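Local coordinates for alanine racemase (Oenococcus oeni PSU-1, PDB 3HUR), which belongs to the alanine racemase family, whose members join an N-terminal TIM-barrel-like domain to a C-terminal domain rich in beta strands, at residues R8-S13 / P368-I373; E71-R76 / H101-T106; T347-A352 / D360-T365. One frame throughout, in Å; residues are numbered along the deposited sequence.

Contact 1 of 3, residues R8-S13 / P368-I373. With SO4 (sulfate ion), chain C; SO4 (sulfate ion), chain D.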
loop_
_atom_site.group_PDB
_atom_site.type_symbol
_atom_site.label_atom_id
_atom_site.label_comp_id
_atom_site.label_asym_id
_atom_site.label_seq_id
_atom_site.Cartn_x
_atom_site.Cartn_y
_atom_site.Cartn_z
ATOM N N ARG A 8 -3.710 18.550 -17.168
ATOM C CA ARG A 8 -3.009 17.284 -17.517
ATOM C C ARG A 8 -1.520 17.355 -17.067
ATOM O O ARG A 8 -0.624 17.572 -17.894
ATOM C CB ARG A 8 -3.095 17.094 -19.047
ATOM C CG ARG A 8 -2.322 15.922 -19.639
ATOM C CD ARG A 8 -3.202 14.763 -19.966
ATOM N NE ARG A 8 -4.301 15.069 -20.891
ATOM C CZ ARG A 8 -5.534 14.570 -20.770
ATOM N NH1 ARG A 8 -6.481 14.897 -21.648
ATOM N NH2 ARG A 8 -5.843 13.748 -19.757
ATOM N N PRO A 9 -1.285 17.239 -15.759
ATOM C CA PRO A 9 0.014 17.515 -15.153
ATOM C C PRO A 9 0.997 16.413 -15.362
ATOM O O PRO A 9 2.229 16.643 -15.320
ATOM C CB PRO A 9 -0.292 17.628 -13.670
ATOM C CG PRO A 9 -1.652 16.969 -13.460
ATOM C CD PRO A 9 -2.368 17.159 -14.773
ATOM N N THR A 10 0.480 15.206 -15.581
ATOM C CA THR A 10 1.347 14.120 -15.889
ATOM C C THR A 10 0.708 13.282 -16.983
ATOM O O THR A 10 -0.497 13.311 -17.151
ATOM C CB THR A 10 1.576 13.266 -14.649
ATOM O OG1 THR A 10 0.313 12.777 -14.150
ATOM C CG2 THR A 10 2.288 14.031 -13.591
ATOM N N TRP A 11 1.509 12.534 -17.722
ATOM C CA TRP A 11 1.003 11.656 -18.752
ATOM C C TRP A 11 2.078 10.643 -19.215
ATOM O O TRP A 11 3.265 10.806 -18.914
ATOM C CB TRP A 11 0.509 12.490 -19.932
ATOM C CG TRP A 11 1.555 13.277 -20.618
ATOM C CD1 TRP A 11 2.302 12.891 -21.683
ATOM C CD2 TRP A 11 1.970 14.620 -20.301
ATOM N NE1 TRP A 11 3.189 13.903 -22.039
ATOM C CE2 TRP A 11 3.001 14.966 -21.198
ATOM C CE3 TRP A 11 1.570 15.560 -19.339
ATOM C CZ2 TRP A 11 3.606 16.196 -21.181
ATOM C CZ3 TRP A 11 2.199 16.763 -19.306
ATOM C CH2 TRP A 11 3.199 17.086 -20.225
ATOM N N VAL A 12 1.650 9.603 -19.925
ATOM C CA VAL A 12 2.550 8.605 -20.544
ATOM C C VAL A 12 2.605 8.933 -21.986
ATOM O O VAL A 12 1.589 8.928 -22.653
ATOM C CB VAL A 12 2.036 7.154 -20.511
ATOM C CG1 VAL A 12 3.050 6.216 -21.222
ATOM C CG2 VAL A 12 1.797 6.706 -19.094
ATOM N N SER A 13 3.815 9.204 -22.454
ATOM C CA SER A 13 4.061 9.632 -23.805
ATOM C C SER A 13 4.543 8.393 -24.578
ATOM O O SER A 13 5.510 7.763 -24.186
ATOM C CB SER A 13 5.139 10.712 -23.771
ATOM O OG SER A 13 5.497 11.037 -25.083
ATOM N N PRO A 368 -1.515 3.600 -14.346
ATOM C CA PRO A 368 -2.797 3.286 -14.950
ATOM C C PRO A 368 -3.824 4.420 -14.936
ATOM O O PRO A 368 -4.780 4.387 -15.746
ATOM C CB PRO A 368 -3.308 2.096 -14.152
ATOM C CG PRO A 368 -2.581 2.118 -12.881
ATOM C CD PRO A 368 -1.308 2.948 -13.043
ATOM N N ARG A 369 -3.630 5.420 -14.086
ATOM C CA ARG A 369 -4.628 6.440 -13.931
ATOM C C ARG A 369 -4.375 7.668 -14.750
ATOM O O ARG A 369 -5.220 8.558 -14.733
ATOM C CB ARG A 369 -4.788 6.793 -12.459
ATOM C CG ARG A 369 -5.535 5.670 -11.695
ATOM C CD ARG A 369 -5.653 5.918 -10.212
ATOM N NE ARG A 369 -4.390 6.295 -9.610
ATOM C CZ ARG A 369 -4.255 7.174 -8.613
ATOM N NH1 ARG A 369 -5.320 7.782 -8.079
ATOM N NH2 ARG A 369 -3.038 7.449 -8.139
ATOM N N ILE A 370 -3.257 7.722 -15.499
ATOM C CA ILE A 370 -2.950 8.872 -16.371
ATOM C C ILE A 370 -3.087 8.558 -17.891
ATOM O O ILE A 370 -3.046 7.422 -18.310
ATOM C CB ILE A 370 -1.555 9.510 -16.047
ATOM C CG1 ILE A 370 -0.404 8.697 -16.606
ATOM C CG2 ILE A 370 -1.357 9.659 -14.567
ATOM C CD1 ILE A 370 0.990 9.247 -16.180
ATOM N N LYS A 371 -3.253 9.594 -18.698
ATOM C CA LYS A 371 -3.629 9.449 -20.065
ATOM C C LYS A 371 -2.417 9.097 -20.899
ATOM O O LYS A 371 -1.296 9.504 -20.593
ATOM C CB LYS A 371 -4.231 10.760 -20.571
ATOM C CG LYS A 371 -4.650 10.739 -22.042
ATOM C CD LYS A 371 -6.112 11.072 -22.209
ATOM C CE LYS A 371 -6.533 11.150 -23.687
ATOM N NZ LYS A 371 -8.029 11.062 -23.744
ATOM N N ARG A 372 -2.664 8.377 -21.975
ATOM C CA ARG A 372 -1.653 8.097 -22.941
ATOM C C ARG A 372 -1.698 9.187 -24.010
ATOM O O ARG A 372 -2.747 9.416 -24.581
ATOM C CB ARG A 372 -1.893 6.711 -23.548
ATOM C CG ARG A 372 -1.290 5.581 -22.763
ATOM C CD ARG A 372 -1.732 5.511 -21.337
ATOM N NE ARG A 372 -1.197 4.297 -20.732
ATOM C CZ ARG A 372 -0.936 4.090 -19.435
ATOM N NH1 ARG A 372 -1.184 4.985 -18.508
ATOM N NH2 ARG A 372 -0.428 2.929 -19.068
ATOM N N ILE A 373 -0.554 9.845 -24.249
ATOM C CA ILE A 373 -0.378 10.831 -25.290
ATOM C C ILE A 373 0.549 10.274 -26.405
ATOM O O ILE A 373 1.598 9.702 -26.124
ATOM C CB ILE A 373 0.238 12.118 -24.687
ATOM C CG1 ILE A 373 -0.707 12.711 -23.594
ATOM C CG2 ILE A 373 0.545 13.182 -25.761
ATOM C CD1 ILE A 373 -2.184 12.855 -23.975
HETATM S S SO4 C . -0.991 5.314 -9.872
HETATM O O1 SO4 C . -0.729 6.420 -8.932
HETATM O O2 SO4 C . -1.969 4.528 -9.103
HETATM O O3 SO4 C . -1.419 5.847 -11.232
HETATM O O4 SO4 C . 0.249 4.554 -10.101
HETATM S S SO4 D . -9.798 13.951 -20.251
HETATM O O1 SO4 D . -9.031 13.213 -19.263
HETATM O O2 SO4 D . -10.065 15.374 -19.889
HETATM O O3 SO4 D . -9.021 13.793 -21.479
HETATM O O4 SO4 D . -11.078 13.237 -20.380
#
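Val12 and Arg372 face each other on two parallel strands, and Ser13 pairs with Ile373 one step further on. Val12 N donates to Lys371 O at 3.0 Å, and Ile373 N donates to Val12 O at 2.8 Å. Val12 is therefore bonded to the two residues that flank its partner, the pattern of a parallel sheet. Before the pairing begins, Ile370 points at residues 8-13. Its CG1 stands between the backbone N and the carbonyl carbon (chi1 77°), which brings CD1 to 3.5 Å from Trp11 C. The CG2 branch turns to Thr10 OG1. Val12 CG2 lies 3.9 Å from Ile370 CG1. The same methyl sits over one face of the Arg372 guanidinium, near its rim. Arg372 NH1 donates to Ile370 O at 3.1 Å, and its NH2 bonds to Leu366 O and Gly45 O, so the group is held against rotation. On the face that carries Ile373, Trp11 CD1 meets Ile373 CG1 at 3.6 Å. Arg8 and Lys371 cross at a slant. Lys371 CD lies over one face of the Arg8 guanidinium, and Arg8 NH2 is 3.5 Å from Lys371 CB. Sulfate D sits at the guanidinium edge, where Arg8 NH1 reaches its O3 at 2.8 Å in an almost straight bond. Arg8 NH1 also forms a salt bridge to Asp70 of the second subunit. Lys371 NZ bridges to Glu71 and Glu74 of that subunit. Arg8 and Lys371 thus carry their charge to a part of the subunit interface lined by anions, and the salt bridges probably help to join the subunits.

Contact 2 of 3, residues E71-R76 / H101-T106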
loop_
_atom_site.group_PDB
_atom_site.type_symbol
_atom_site.label_atom_id
_atom_site.label_comp_id
_atom_site.label_asym_id
_atom_site.label_seq_id
_atom_site.Cartn_x
_atom_site.Cartn_y
_atom_site.Cartn_z
ATOM N N GLU A 71 -12.191 -6.739 -28.325
ATOM C CA GLU A 71 -11.083 -5.946 -28.901
ATOM C C GLU A 71 -10.940 -6.051 -30.428
ATOM O O GLU A 71 -10.521 -5.092 -31.092
ATOM C CB GLU A 71 -9.745 -6.298 -28.253
ATOM C CG GLU A 71 -8.627 -5.284 -28.492
ATOM C CD GLU A 71 -8.924 -3.892 -27.871
ATOM O OE1 GLU A 71 -9.853 -3.765 -27.017
ATOM O OE2 GLU A 71 -8.248 -2.907 -28.270
ATOM N N ALA A 72 -11.236 -7.230 -30.987
ATOM C CA ALA A 72 -11.208 -7.409 -32.476
ATOM C C ALA A 72 -12.249 -6.495 -33.094
ATOM O O ALA A 72 -11.931 -5.696 -33.920
ATOM C CB ALA A 72 -11.455 -8.830 -32.853
ATOM N N LEU A 73 -13.470 -6.579 -32.587
ATOM C CA LEU A 73 -14.594 -5.755 -33.047
ATOM C C LEU A 73 -14.310 -4.251 -32.964
ATOM O O LEU A 73 -14.559 -3.546 -33.918
ATOM C CB LEU A 73 -15.884 -6.141 -32.299
ATOM C CG LEU A 73 -16.301 -7.623 -32.521
ATOM C CD1 LEU A 73 -17.694 -7.965 -32.017
ATOM C CD2 LEU A 73 -16.217 -8.025 -33.956
ATOM N N GLU A 74 -13.712 -3.789 -31.869
ATOM C CA GLU A 74 -13.324 -2.402 -31.741
ATOM C C GLU A 74 -12.280 -1.984 -32.726
ATOM O O GLU A 74 -12.296 -0.885 -33.230
ATOM C CB GLU A 74 -12.714 -2.128 -30.352
ATOM C CG GLU A 74 -13.655 -1.991 -29.143
ATOM C CD GLU A 74 -12.847 -1.816 -27.817
ATOM O OE1 GLU A 74 -12.359 -0.681 -27.471
ATOM O OE2 GLU A 74 -12.669 -2.844 -27.156
ATOM N N LEU A 75 -11.267 -2.801 -32.898
ATOM C CA LEU A 75 -10.263 -2.532 -33.902
ATOM C C LEU A 75 -10.956 -2.387 -35.285
ATOM O O LEU A 75 -10.626 -1.495 -36.070
ATOM C CB LEU A 75 -9.211 -3.653 -33.888
ATOM C CG LEU A 75 -8.147 -3.684 -32.755
ATOM C CD1 LEU A 75 -7.398 -5.034 -32.702
ATOM C CD2 LEU A 75 -7.121 -2.564 -32.982
ATOM N N ARG A 76 -11.950 -3.229 -35.563
ATOM C CA ARG A 76 -12.634 -3.181 -36.870
ATOM C C ARG A 76 -13.367 -1.869 -37.033
ATOM O O ARG A 76 -13.224 -1.207 -38.046
ATOM C CB ARG A 76 -13.610 -4.356 -37.059
ATOM C CG ARG A 76 -12.934 -5.668 -37.298
ATOM C CD ARG A 76 -12.228 -5.672 -38.655
ATOM N NE ARG A 76 -11.563 -6.957 -38.922
ATOM C CZ ARG A 76 -10.355 -7.059 -39.434
ATOM N NH1 ARG A 76 -9.666 -5.981 -39.727
ATOM N NH2 ARG A 76 -9.801 -8.234 -39.620
ATOM N N HIS A 101 -16.194 -10.451 -40.024
ATOM C CA HIS A 101 -15.200 -9.444 -39.650
ATOM C C HIS A 101 -13.750 -9.885 -39.896
ATOM O O HIS A 101 -12.807 -9.206 -39.435
ATOM C CB HIS A 101 -15.391 -9.066 -38.172
ATOM C CG HIS A 101 -16.714 -8.435 -37.881
ATOM N ND1 HIS A 101 -17.017 -7.140 -38.255
ATOM C CD2 HIS A 101 -17.797 -8.905 -37.216
ATOM C CE1 HIS A 101 -18.240 -6.850 -37.844
ATOM N NE2 HIS A 101 -18.734 -7.905 -37.212
ATOM N N ASP A 102 -13.587 -11.021 -40.595
ATOM C CA ASP A 102 -12.278 -11.543 -41.006
ATOM C C ASP A 102 -11.366 -11.743 -39.800
ATOM O O ASP A 102 -10.257 -11.167 -39.723
ATOM C CB ASP A 102 -11.603 -10.583 -41.977
ATOM C CG ASP A 102 -10.287 -11.138 -42.514
ATOM O OD1 ASP A 102 -10.225 -12.396 -42.653
ATOM O OD2 ASP A 102 -9.323 -10.346 -42.809
ATOM N N ILE A 103 -11.862 -12.516 -38.841
ATOM C CA ILE A 103 -11.130 -12.797 -37.639
ATOM C C ILE A 103 -10.680 -14.235 -37.641
ATOM O O ILE A 103 -11.502 -15.145 -37.811
ATOM C CB ILE A 103 -12.010 -12.571 -36.378
ATOM C CG1 ILE A 103 -12.427 -11.096 -36.289
ATOM C CG2 ILE A 103 -11.281 -13.040 -35.116
ATOM C CD1 ILE A 103 -13.253 -10.783 -35.070
ATOM N N VAL A 104 -9.379 -14.433 -37.444
ATOM C CA VAL A 104 -8.826 -15.754 -37.327
ATOM C C VAL A 104 -9.104 -16.287 -35.948
ATOM O O VAL A 104 -8.963 -15.571 -34.990
ATOM C CB VAL A 104 -7.299 -15.731 -37.508
ATOM C CG1 VAL A 104 -6.703 -17.130 -37.264
ATOM C CG2 VAL A 104 -6.926 -15.191 -38.867
ATOM N N ILE A 105 -9.448 -17.562 -35.830
ATOM C CA ILE A 105 -9.629 -18.199 -34.523
ATOM C C ILE A 105 -8.743 -19.449 -34.394
ATOM O O ILE A 105 -8.245 -19.975 -35.387
ATOM C CB ILE A 105 -11.103 -18.524 -34.223
ATOM C CG1 ILE A 105 -11.644 -19.655 -35.105
ATOM C CG2 ILE A 105 -11.990 -17.255 -34.379
ATOM C CD1 ILE A 105 -13.060 -20.034 -34.735
ATOM N N THR A 106 -8.507 -19.864 -33.148
ATOM C CA THR A 106 -7.689 -21.012 -32.828
ATOM C C THR A 106 -8.559 -22.275 -32.834
ATOM O O THR A 106 -9.710 -22.247 -32.415
ATOM C CB THR A 106 -6.974 -20.862 -31.462
ATOM O OG1 THR A 106 -5.716 -20.201 -31.627
ATOM C CG2 THR A 106 -6.694 -22.190 -30.857
#
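Leu73 lays its CD2 methyl over one face of the His101 ring, in a CH-pi contact. CD2 stands 4.0 Å from the ring centroid and 23° off the ring normal. It is shifted toward the rim, where His101 CD2 is its closest ring atom. The two side chains cross at about a right angle. Beside them Ile103 CD1 touches Ala72 CB at 3.5 Å and lies 4.2 Å from Leu73 CD2. Ala72, Leu73 and Ile103 thus make a small apolar patch beside the histidine, and Leu73 alone of the three lies over its ring. Arg76 supplies the polar part. Its chain bends at chi2 (-68°), which turns the guanidinium edge to the backbone of His101 and Asp102. Arg76 NE donates to His101 O at 2.6 Å, with the oxygen somewhat out of the guanidinium plane. Arg76 NH2 donates to Asp102 O at 3.0 Å. That oxygen lies in the guanidinium plane, but the nitrogen is above the Asp102 carbonyl plane. Asp102 OD2 is 3.9 Å from Arg76 NH2, a long salt bridge of charge alone. Arg76 NH1 bonds to Leu80 O and Leu82 O, so carbonyls hold the group on several sides. Asp102, with positive phi, is the C-prime residue of a Schellman motif that ends helix 95-100. The cation therefore meets the carboxyl end of a helix, whose dipole would probably help hold it. Helix 69-77 packs on the parallel sheet of the TIM-barrel-like domain. There Ala72 and Ile103 both touch Val86 on strand 84-86, which lies next to strand 103-107, while Tyr386 of the second subunit packs on Leu73.

Contact 3 of 3, residues T347-A352 / D360-T365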
loop_
_atom_site.group_PDB
_atom_site.type_symbol
_atom_site.label_atom_id
_atom_site.label_comp_id
_atom_site.label_asym_id
_atom_site.label_seq_id
_atom_site.Cartn_x
_atom_site.Cartn_y
_atom_site.Cartn_z
ATOM N N THR A 347 3.747 -4.573 -17.762
ATOM C CA THR A 347 2.570 -5.440 -17.558
ATOM C C THR A 347 2.896 -6.557 -16.623
ATOM O O THR A 347 4.041 -6.926 -16.486
ATOM C CB THR A 347 2.085 -6.087 -18.867
ATOM O OG1 THR A 347 3.215 -6.505 -19.612
ATOM C CG2 THR A 347 1.307 -5.126 -19.733
ATOM N N VAL A 348 1.861 -7.102 -15.998
ATOM C CA VAL A 348 1.943 -8.277 -15.167
ATOM C C VAL A 348 0.879 -9.239 -15.706
ATOM O O VAL A 348 -0.195 -8.819 -16.079
ATOM C CB VAL A 348 1.705 -7.973 -13.631
ATOM C CG1 VAL A 348 0.338 -7.277 -13.387
ATOM C CG2 VAL A 348 1.780 -9.252 -12.742
ATOM N N GLU A 349 1.199 -10.525 -15.716
ATOM C CA GLU A 349 0.296 -11.591 -16.114
ATOM C C GLU A 349 -0.005 -12.576 -14.980
ATOM O O GLU A 349 0.875 -12.961 -14.257
ATOM C CB GLU A 349 0.952 -12.370 -17.242
ATOM C CG GLU A 349 0.100 -13.500 -17.825
ATOM C CD GLU A 349 0.470 -13.781 -19.265
ATOM O OE1 GLU A 349 1.599 -13.394 -19.651
ATOM O OE2 GLU A 349 -0.363 -14.328 -20.009
ATOM N N GLU A 350 -1.243 -13.030 -14.903
ATOM C CA GLU A 350 -1.735 -13.912 -13.854
ATOM C C GLU A 350 -2.505 -15.012 -14.598
ATOM O O GLU A 350 -3.385 -14.694 -15.375
ATOM C CB GLU A 350 -2.666 -13.060 -12.959
ATOM C CG GLU A 350 -3.459 -13.726 -11.769
ATOM C CD GLU A 350 -4.119 -12.642 -10.789
ATOM O OE1 GLU A 350 -4.742 -11.647 -11.263
ATOM O OE2 GLU A 350 -4.002 -12.768 -9.529
ATOM N N VAL A 351 -2.131 -16.285 -14.434
ATOM C CA VAL A 351 -2.908 -17.409 -14.983
ATOM C C VAL A 351 -3.450 -18.373 -13.896
ATOM O O VAL A 351 -2.857 -18.559 -12.867
ATOM C CB VAL A 351 -2.118 -18.215 -16.054
ATOM C CG1 VAL A 351 -1.185 -17.289 -16.888
ATOM C CG2 VAL A 351 -1.323 -19.258 -15.394
ATOM N N ALA A 352 -4.590 -18.978 -14.137
ATOM C CA ALA A 352 -5.139 -19.914 -13.182
ATOM C C ALA A 352 -5.729 -21.040 -13.973
ATOM O O ALA A 352 -6.312 -20.818 -15.015
ATOM C CB ALA A 352 -6.189 -19.271 -12.346
ATOM N N ASP A 360 -6.422 -16.324 -18.007
ATOM C CA ASP A 360 -5.165 -15.672 -18.383
ATOM C C ASP A 360 -5.314 -14.130 -18.415
ATOM O O ASP A 360 -5.613 -13.569 -19.446
ATOM C CB ASP A 360 -4.677 -16.167 -19.761
ATOM C CG ASP A 360 -3.213 -15.783 -20.052
ATOM O OD1 ASP A 360 -2.730 -14.772 -19.526
ATOM O OD2 ASP A 360 -2.507 -16.493 -20.818
ATOM N N GLU A 361 -5.040 -13.452 -17.303
ATOM C CA GLU A 361 -5.209 -11.980 -17.182
ATOM C C GLU A 361 -3.930 -11.150 -17.282
ATOM O O GLU A 361 -3.101 -11.238 -16.410
ATOM C CB GLU A 361 -5.807 -11.677 -15.821
ATOM C CG GLU A 361 -6.314 -10.223 -15.700
ATOM C CD GLU A 361 -6.883 -9.895 -14.333
ATOM O OE1 GLU A 361 -6.458 -10.564 -13.340
ATOM O OE2 GLU A 361 -7.745 -8.956 -14.266
ATOM N N ILE A 362 -3.782 -10.320 -18.306
ATOM C CA ILE A 362 -2.671 -9.382 -18.345
ATOM C C ILE A 362 -3.202 -7.999 -17.999
ATOM O O ILE A 362 -4.322 -7.662 -18.389
ATOM C CB ILE A 362 -1.967 -9.361 -19.696
ATOM C CG1 ILE A 362 -1.477 -10.765 -20.030
ATOM C CG2 ILE A 362 -0.782 -8.476 -19.632
ATOM C CD1 ILE A 362 -0.630 -10.896 -21.329
ATOM N N GLN A 363 -2.389 -7.220 -17.267
ATOM C CA GLN A 363 -2.753 -5.903 -16.782
ATOM C C GLN A 363 -1.572 -4.959 -16.765
ATOM O O GLN A 363 -0.464 -5.396 -16.538
ATOM C CB GLN A 363 -3.295 -5.997 -15.372
ATOM C CG GLN A 363 -4.713 -6.406 -15.298
ATOM C CD GLN A 363 -5.230 -6.440 -13.864
ATOM O OE1 GLN A 363 -6.201 -5.758 -13.525
ATOM N NE2 GLN A 363 -4.588 -7.215 -13.027
ATOM N N THR A 364 -1.826 -3.665 -16.993
ATOM C CA THR A 364 -0.769 -2.656 -16.940
ATOM C C THR A 364 -0.295 -2.452 -15.510
ATOM O O THR A 364 -1.033 -2.706 -14.548
ATOM C CB THR A 364 -1.196 -1.274 -17.493
ATOM O OG1 THR A 364 -0.029 -0.438 -17.589
ATOM C CG2 THR A 364 -2.183 -0.612 -16.585
ATOM N N THR A 365 0.971 -2.101 -15.398
ATOM C CA THR A 365 1.600 -1.740 -14.141
ATOM C C THR A 365 2.281 -0.375 -14.327
ATOM O O THR A 365 3.129 -0.013 -13.513
ATOM C CB THR A 365 2.717 -2.782 -13.717
ATOM O OG1 THR A 365 3.744 -2.775 -14.720
ATOM C CG2 THR A 365 2.152 -4.180 -13.553
HETATM O O HOH W 1 -5.525 -8.352 -10.463
#
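Val348 and Gln363 form one hydrogen-bonded pair of an antiparallel hairpin, and Glu350 and Glu361 form the next. Each pair is closed by two backbone bonds. Val348 N reaches Gln363 O at 2.9 Å, and Glu361 N reaches Glu350 O at 2.8 Å. The strands run at 160° to each other. The close-packed part lies on the side of Ile362. Its CG2 meets Thr347 CB at 3.8 Å, and its CG1 lies against Glu349 CD at 3.7 Å. Helix 41-45 adds to this packing, with Tyr44 on Thr347 and Ala41 on Ile362. The acids are crowded as well. Glu349 keeps CG anti to its backbone N and stretches out across the sheet. This carries Glu349 OE2 to 2.5 Å from Asp360 OD1, with the carboxylate planes 37° apart. On the other face Glu350 and Glu361 run side by side with nearly coplanar carboxylates, and Glu350 OE1 is 2.9 Å from Glu361 OE1. Such close acids would be expected to raise each other's pKa. Asn291 of the second subunit donates to Glu350 OE2. A water accepts a bond from Gln363 NE2 and gives a weak one to Glu350 OE1. The solvent side is different. Val348 and Glu349 are exposed, although Val348 CG1 meets Thr365 CG2 at 3.6 Å and also lies near Gln363 O. Val351 is loosely packed and touches only the Asp360 carboxylate across the strands. The main chain of Glu349 is paired to Ile362 without hydrogen bonds. Pro9 of the second subunit packs on Glu361 and Ser274 of the third on Val351. The arrangement is a classic two-stranded beta hairpin, formed by strands 347-353 and 357-364 in the C-terminal family region and set among subunits of the assembly.

Overall arrangement
The contacts involve three different beta sheets. Contact 1 belongs to the mixed sheet, where strand 10-15 pairs with strand 372-375 and so joins the two ends of the chain. Contacts 2 and 3 are nested inside the loop it closes, and contact 2 comes first. Contact 2 packs helix 69-77 against strand 103-107 of the parallel sheet, in the N-terminal region. Contact 3 is the hairpin of the C-terminal region. The centres are about 28 Å apart for contacts 1 and 2, and about 21 Å for each other pair. Contacts 1 and 3 touch where Arg372 packs on Thr364; strand 357-364 is followed in the chain by strand 372-375. All three reach the second subunit, so both regions contribute to the interface.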